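Local coordinates for putative P450-like enzyme (Streptomyces himastatinicus ATCC 53653, PDB 5Z9J), which binds heme b and probably acts as a cytochrome P450 monooxygenase in microbial secondary metabolism, at residues 47-61 and 286-298. Sequence-based numbering, arbitrary orientation.
With HEM (protoporphyrin IX containing Fe), chain E.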
loop_
_atom_site.group_PDB
_atom_site.type_symbol
_atom_site.label_atom_id
_atom_site.label_comp_id
_atom_site.label_asym_id
_atom_site.label_seq_id
_atom_site.Cartn_x
_atom_site.Cartn_y
_atom_site.Cartn_z
ATOM N N ILE A 47 10.881 -13.748 -8.469
ATOM C CA ILE A 47 10.937 -12.556 -9.294
ATOM C C ILE A 47 11.280 -11.336 -8.434
ATOM O O ILE A 47 12.119 -10.511 -8.825
ATOM C CB ILE A 47 9.596 -12.310 -10.069
ATOM C CG1 ILE A 47 9.482 -13.276 -11.262
ATOM C CG2 ILE A 47 9.504 -10.846 -10.573
ATOM C CD1 ILE A 47 8.084 -13.330 -11.882
ATOM N N LEU A 48 10.617 -11.242 -7.288
ATOM C CA LEU A 48 10.808 -10.095 -6.364
ATOM C C LEU A 48 12.246 -10.117 -5.802
ATOM O O LEU A 48 12.797 -9.056 -5.517
ATOM C CB LEU A 48 9.767 -10.134 -5.226
ATOM C CG LEU A 48 8.301 -9.976 -5.637
ATOM C CD1 LEU A 48 7.386 -10.139 -4.419
ATOM C CD2 LEU A 48 8.045 -8.580 -6.276
ATOM N N SER A 49 12.846 -11.318 -5.674
ATOM C CA SER A 49 14.222 -11.446 -5.173
ATOM C C SER A 49 15.303 -11.328 -6.263
ATOM O O SER A 49 16.493 -11.485 -5.999
ATOM C CB SER A 49 14.394 -12.779 -4.437
ATOM O OG SER A 49 13.441 -12.851 -3.410
ATOM N N ASN A 50 14.875 -11.090 -7.492
ATOM C CA ASN A 50 15.797 -10.933 -8.578
ATOM C C ASN A 50 15.642 -9.557 -9.216
ATOM O O ASN A 50 15.197 -9.463 -10.366
ATOM C CB ASN A 50 15.551 -12.030 -9.618
ATOM C CG ASN A 50 16.659 -12.118 -10.632
ATOM O OD1 ASN A 50 17.498 -11.219 -10.717
ATOM N ND2 ASN A 50 16.672 -13.194 -11.413
ATOM N N PRO A 51 16.041 -8.486 -8.494
ATOM C CA PRO A 51 15.842 -7.135 -9.056
ATOM C C PRO A 51 16.776 -6.794 -10.224
ATOM O O PRO A 51 16.422 -5.930 -11.020
ATOM C CB PRO A 51 16.097 -6.209 -7.855
ATOM C CG PRO A 51 17.040 -6.953 -7.021
ATOM C CD PRO A 51 16.658 -8.430 -7.158
ATOM N N LYS A 52 17.933 -7.440 -10.313
ATOM C CA LYS A 52 18.867 -7.213 -11.411
ATOM C C LYS A 52 18.191 -7.598 -12.732
ATOM O O LYS A 52 18.382 -6.951 -13.753
ATOM C CB LYS A 52 20.163 -8.015 -11.215
ATOM C CG LYS A 52 20.987 -7.602 -9.980
ATOM C CD LYS A 52 21.154 -8.739 -8.964
ATOM C CE LYS A 52 21.313 -10.097 -9.637
ATOM N NZ LYS A 52 21.437 -11.248 -8.667
ATOM N N VAL A 53 17.425 -8.682 -12.717
ATOM C CA VAL A 53 16.690 -9.103 -13.901
ATOM C C VAL A 53 15.291 -8.456 -14.001
ATOM O O VAL A 53 14.844 -8.108 -15.097
ATOM C CB VAL A 53 16.578 -10.643 -13.973
ATOM C CG1 VAL A 53 15.565 -11.043 -15.025
ATOM C CG2 VAL A 53 17.959 -11.250 -14.309
ATOM N N PHE A 54 14.580 -8.329 -12.879
ATOM C CA PHE A 54 13.227 -7.758 -12.901
ATOM C C PHE A 54 13.164 -6.365 -12.285
ATOM O O PHE A 54 12.944 -6.218 -11.093
ATOM C CB PHE A 54 12.255 -8.701 -12.206
ATOM C CG PHE A 54 12.122 -10.041 -12.918
ATOM C CD1 PHE A 54 11.296 -10.185 -14.039
ATOM C CD2 PHE A 54 12.855 -11.133 -12.489
ATOM C CE1 PHE A 54 11.180 -11.453 -14.694
ATOM C CE2 PHE A 54 12.763 -12.389 -13.147
ATOM C CZ PHE A 54 11.923 -12.538 -14.246
ATOM N N SER A 55 13.321 -5.360 -13.131
ATOM C CA SER A 55 13.431 -3.985 -12.686
ATOM C C SER A 55 12.137 -3.427 -12.105
ATOM O O SER A 55 11.042 -3.732 -12.549
ATOM C CB SER A 55 13.893 -3.128 -13.870
ATOM O OG SER A 55 13.939 -1.763 -13.530
ATOM N N SER A 56 12.284 -2.542 -11.132
ATOM C CA SER A 56 11.153 -1.820 -10.585
ATOM C C SER A 56 10.984 -0.472 -11.290
ATOM O O SER A 56 10.042 0.278 -11.013
ATOM C CB SER A 56 11.351 -1.624 -9.089
ATOM O OG SER A 56 11.163 -2.867 -8.422
ATOM N N ASP A 57 11.891 -0.150 -12.200
ATOM C CA ASP A 57 11.760 1.096 -12.973
ATOM C C ASP A 57 10.907 0.843 -14.199
ATOM O O ASP A 57 11.428 0.750 -15.310
ATOM C CB ASP A 57 13.130 1.652 -13.360
ATOM C CG ASP A 57 13.033 2.988 -14.107
ATOM O OD1 ASP A 57 11.954 3.602 -14.123
ATOM O OD2 ASP A 57 14.038 3.415 -14.699
ATOM N N THR A 58 9.597 0.717 -14.016
ATOM C CA THR A 58 8.716 0.310 -15.109
ATOM C C THR A 58 8.520 1.381 -16.185
ATOM O O THR A 58 8.202 1.057 -17.345
ATOM C CB THR A 58 7.341 -0.104 -14.562
ATOM O OG1 THR A 58 6.824 0.938 -13.717
ATOM C CG2 THR A 58 7.446 -1.407 -13.745
ATOM N N MET A 59 8.716 2.644 -15.802
ATOM C CA MET A 59 8.612 3.786 -16.724
ATOM C C MET A 59 9.652 3.720 -17.840
ATOM O O MET A 59 9.531 4.387 -18.876
ATOM C CB MET A 59 8.750 5.119 -15.957
ATOM C CG MET A 59 8.392 6.349 -16.796
ATOM S SD MET A 59 8.427 7.965 -15.945
ATOM C CE MET A 59 10.174 8.157 -15.553
ATOM N N ARG A 60 10.725 2.973 -17.603
ATOM C CA ARG A 60 11.726 2.755 -18.651
ATOM C C ARG A 60 11.050 2.248 -19.953
ATOM O O ARG A 60 11.503 2.555 -21.052
ATOM C CB ARG A 60 12.803 1.764 -18.185
ATOM C CG ARG A 60 13.869 1.473 -19.254
ATOM C CD ARG A 60 14.986 0.518 -18.799
ATOM N NE ARG A 60 14.515 -0.875 -18.659
ATOM C CZ ARG A 60 14.528 -1.781 -19.640
ATOM N NH1 ARG A 60 14.938 -1.441 -20.844
ATOM N NH2 ARG A 60 14.099 -3.027 -19.433
ATOM N N LEU A 61 9.945 1.516 -19.835
ATOM C CA LEU A 61 9.338 0.883 -21.016
ATOM C C LEU A 61 8.298 1.760 -21.697
ATOM O O LEU A 61 7.788 1.414 -22.756
ATOM C CB LEU A 61 8.659 -0.431 -20.630
ATOM C CG LEU A 61 9.429 -1.476 -19.829
ATOM C CD1 LEU A 61 8.592 -2.760 -19.705
ATOM C CD2 LEU A 61 10.767 -1.765 -20.464
ATOM N N GLY A 286 -0.990 -6.671 -6.526
ATOM C CA GLY A 286 -0.062 -6.858 -7.609
ATOM C C GLY A 286 0.942 -5.737 -7.691
ATOM O O GLY A 286 0.629 -4.602 -7.332
ATOM N N VAL A 287 2.157 -6.053 -8.127
ATOM C CA VAL A 287 3.160 -5.028 -8.368
ATOM C C VAL A 287 3.801 -5.231 -9.733
ATOM O O VAL A 287 3.905 -6.386 -10.234
ATOM C CB VAL A 287 4.274 -5.007 -7.277
ATOM C CG1 VAL A 287 3.665 -4.757 -5.880
ATOM C CG2 VAL A 287 5.053 -6.275 -7.259
ATOM N N GLY A 288 4.229 -4.104 -10.321
ATOM C CA GLY A 288 4.799 -4.081 -11.648
ATOM C C GLY A 288 6.301 -4.231 -11.671
ATOM O O GLY A 288 7.026 -3.800 -10.763
ATOM N N ARG A 289 6.765 -4.911 -12.714
ATOM C CA ARG A 289 8.182 -5.134 -12.906
ATOM C C ARG A 289 8.451 -5.061 -14.390
ATOM O O ARG A 289 7.556 -5.327 -15.195
ATOM C CB ARG A 289 8.584 -6.487 -12.316
ATOM C CG ARG A 289 8.541 -6.571 -10.790
ATOM C CD ARG A 289 9.537 -5.628 -10.158
ATOM N NE ARG A 289 9.764 -5.773 -8.719
ATOM C CZ ARG A 289 9.048 -5.170 -7.769
ATOM N NH1 ARG A 289 8.001 -4.440 -8.087
ATOM N NH2 ARG A 289 9.365 -5.325 -6.498
ATOM N N ALA A 290 9.669 -4.698 -14.769
ATOM C CA ALA A 290 10.057 -4.628 -16.172
ATOM C C ALA A 290 11.240 -5.519 -16.358
ATOM O O ALA A 290 12.168 -5.452 -15.551
ATOM C CB ALA A 290 10.400 -3.180 -16.588
ATOM N N THR A 291 11.207 -6.376 -17.382
ATOM C CA THR A 291 12.314 -7.305 -17.657
ATOM C C THR A 291 13.477 -6.601 -18.361
ATOM O O THR A 291 13.282 -5.956 -19.391
ATOM C CB THR A 291 11.868 -8.568 -18.500
ATOM O OG1 THR A 291 11.307 -8.189 -19.761
ATOM C CG2 THR A 291 10.832 -9.377 -17.754
ATOM N N ASN A 292 14.676 -6.740 -17.789
ATOM C CA ASN A 292 15.900 -6.175 -18.346
ATOM C C ASN A 292 16.533 -7.069 -19.408
ATOM O O ASN A 292 17.300 -6.594 -20.252
ATOM C CB ASN A 292 16.922 -5.923 -17.217
ATOM C CG ASN A 292 16.569 -4.691 -16.359
ATOM O OD1 ASN A 292 15.725 -3.888 -16.737
ATOM N ND2 ASN A 292 17.253 -4.522 -15.249
ATOM N N SER A 293 16.187 -8.357 -19.376
ATOM C CA SER A 293 16.728 -9.350 -20.316
ATOM C C SER A 293 15.711 -10.467 -20.470
ATOM O O SER A 293 14.726 -10.511 -19.725
ATOM C CB SER A 293 18.048 -9.928 -19.837
ATOM O OG SER A 293 17.867 -10.546 -18.573
ATOM N N GLU A 294 15.910 -11.331 -21.463
ATOM C CA GLU A 294 15.007 -12.447 -21.702
ATOM C C GLU A 294 15.074 -13.437 -20.545
ATOM O O GLU A 294 16.157 -13.765 -20.065
ATOM C CB GLU A 294 15.343 -13.138 -23.025
ATOM C CG GLU A 294 14.414 -14.272 -23.419
ATOM C CD GLU A 294 14.717 -14.843 -24.815
ATOM O OE1 GLU A 294 15.740 -15.544 -24.990
ATOM O OE2 GLU A 294 13.924 -14.576 -25.743
ATOM N N VAL A 295 13.909 -13.894 -20.085
ATOM C CA VAL A 295 13.820 -14.781 -18.926
ATOM C C VAL A 295 12.834 -15.909 -19.110
ATOM O O VAL A 295 11.897 -15.807 -19.904
ATOM C CB VAL A 295 13.391 -14.017 -17.662
ATOM C CG1 VAL A 295 14.296 -12.860 -17.448
ATOM C CG2 VAL A 295 11.941 -13.516 -17.777
ATOM N N GLU A 296 13.034 -16.968 -18.331
ATOM C CA GLU A 296 12.093 -18.066 -18.272
ATOM C C GLU A 296 11.362 -18.027 -16.911
ATOM O O GLU A 296 11.989 -18.050 -15.853
ATOM C CB GLU A 296 12.823 -19.394 -18.485
ATOM C CG GLU A 296 12.029 -20.597 -18.065
ATOM C CD GLU A 296 12.677 -21.902 -18.492
ATOM O OE1 GLU A 296 13.874 -21.901 -18.876
ATOM O OE2 GLU A 296 11.960 -22.922 -18.503
ATOM N N VAL A 297 10.030 -18.002 -16.956
ATOM C CA VAL A 297 9.202 -17.999 -15.752
ATOM C C VAL A 297 8.092 -19.034 -15.841
ATOM O O VAL A 297 7.203 -18.920 -16.687
ATOM C CB VAL A 297 8.530 -16.617 -15.513
ATOM C CG1 VAL A 297 7.635 -16.682 -14.295
ATOM C CG2 VAL A 297 9.565 -15.504 -15.388
ATOM N N ALA A 298 8.137 -20.015 -14.936
ATOM C CA ALA A 298 7.202 -21.141 -14.939
ATOM C C ALA A 298 7.176 -21.753 -16.325
ATOM O O ALA A 298 6.108 -21.956 -16.900
ATOM C CB ALA A 298 5.810 -20.703 -14.510
HETATM C CHA HEM E . 6.788 -1.103 -0.127
HETATM C CHB HEM E . 2.515 -3.023 0.905
HETATM C CHC HEM E . 2.031 0.222 4.458
HETATM C CHD HEM E . 5.776 2.695 2.815
HETATM C C1A HEM E . 5.714 -1.962 -0.188
HETATM C C2A HEM E . 5.524 -3.116 -1.071
HETATM C C3A HEM E . 4.342 -3.662 -0.770
HETATM C C4A HEM E . 3.739 -2.858 0.304
HETATM C CMA HEM E . 3.716 -4.888 -1.447
HETATM C CAA HEM E . 6.505 -3.628 -2.145
HETATM C CBA HEM E . 6.430 -2.781 -3.421
HETATM C CGA HEM E . 7.168 -3.440 -4.593
HETATM O O1A HEM E . 7.074 -2.962 -5.751
HETATM O O2A HEM E . 7.893 -4.435 -4.413
HETATM C C1B HEM E . 2.049 -2.351 2.000
HETATM C C2B HEM E . 0.900 -2.743 2.772
HETATM C C3B HEM E . 0.767 -1.847 3.756
HETATM C C4B HEM E . 1.820 -0.854 3.608
HETATM C CMB HEM E . 0.064 -3.991 2.436
HETATM C CAB HEM E . -0.277 -1.758 4.875
HETATM C CBB HEM E . -1.233 -2.667 5.068
HETATM C C1C HEM E . 3.019 1.184 4.363
HETATM C C2C HEM E . 3.220 2.344 5.268
HETATM C C3C HEM E . 4.264 3.009 4.795
HETATM C C4C HEM E . 4.713 2.325 3.608
HETATM C CMC HEM E . 2.362 2.617 6.517
HETATM C CAC HEM E . 4.972 4.306 5.254
HETATM C CBC HEM E . 4.646 4.989 6.341
HETATM C C1D HEM E . 6.355 1.924 1.860
HETATM C C2D HEM E . 7.486 2.330 1.081
HETATM C C3D HEM E . 7.805 1.141 0.192
HETATM C C4D HEM E . 6.835 0.129 0.499
HETATM C CMD HEM E . 8.235 3.685 1.122
HETATM C CAD HEM E . 8.902 1.090 -0.877
HETATM C CBD HEM E . 10.182 0.514 -0.310
HETATM C CGD HEM E . 11.151 0.297 -1.459
HETATM O O1D HEM E . 10.745 0.344 -2.644
HETATM O O2D HEM E . 12.351 0.043 -1.183
HETATM N NA HEM E . 4.611 -1.866 0.613
HETATM N NB HEM E . 2.580 -1.178 2.526
HETATM N NC HEM E . 3.939 1.257 3.385
HETATM N ND HEM E . 6.004 0.603 1.522
HETATM FE FE HEM E . 4.395 -0.336 2.101
HETATM O O HOH W 1 12.636 -6.388 -6.395
#
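Val-287 touches Leu-48 through CG2, which lies 3.9 Å from Leu-48 CD2, while its CB and CG1 face a heme propionate, a first hint of how an inner sheet strand of a P450 can help anchor its cofactor. Arg-289 is the centrepiece. Its chain bends at chi2 (-64°) to bring the guanidinium edge to edge with the carboxylate of that propionate: NH1 donates to HEM O1A and NH2 to HEM O2A (2.7 Å), a bidentate grip with the carboxylate twisted about 20° from the guanidinium plane. A third bond, from NH1 to Gly-288 O, helps fix the group's rotation. Its two faces are sandwiched, Leu-48 CD2 over the rim of one and Ser-56 OG over the centre of the other, 3.2 Å from Arg-289 CZ. Ala-290 pairs with Ser-55 through two backbone hydrogen bonds, while its CB meets Leu-61 CD1 at 3.6 Å. Thr-291 CG2 lies alongside the Phe-54 ring. Asn-292 closes the pairing, its N donating to Val-53 O and its ND2 reaching Lys-52 O (3.1 Å) from above the carbonyl plane. Farther on, Val-295 and Val-297 approach Phe-54 CZ from the opposite direction. Strand 54-55 is an outermost strand of the mixed sheet, with strand 287-291 between it and strand 307-310, helix 41-48 ending beside Arg-289, and the hairpin 295-302 flanking Phe-54.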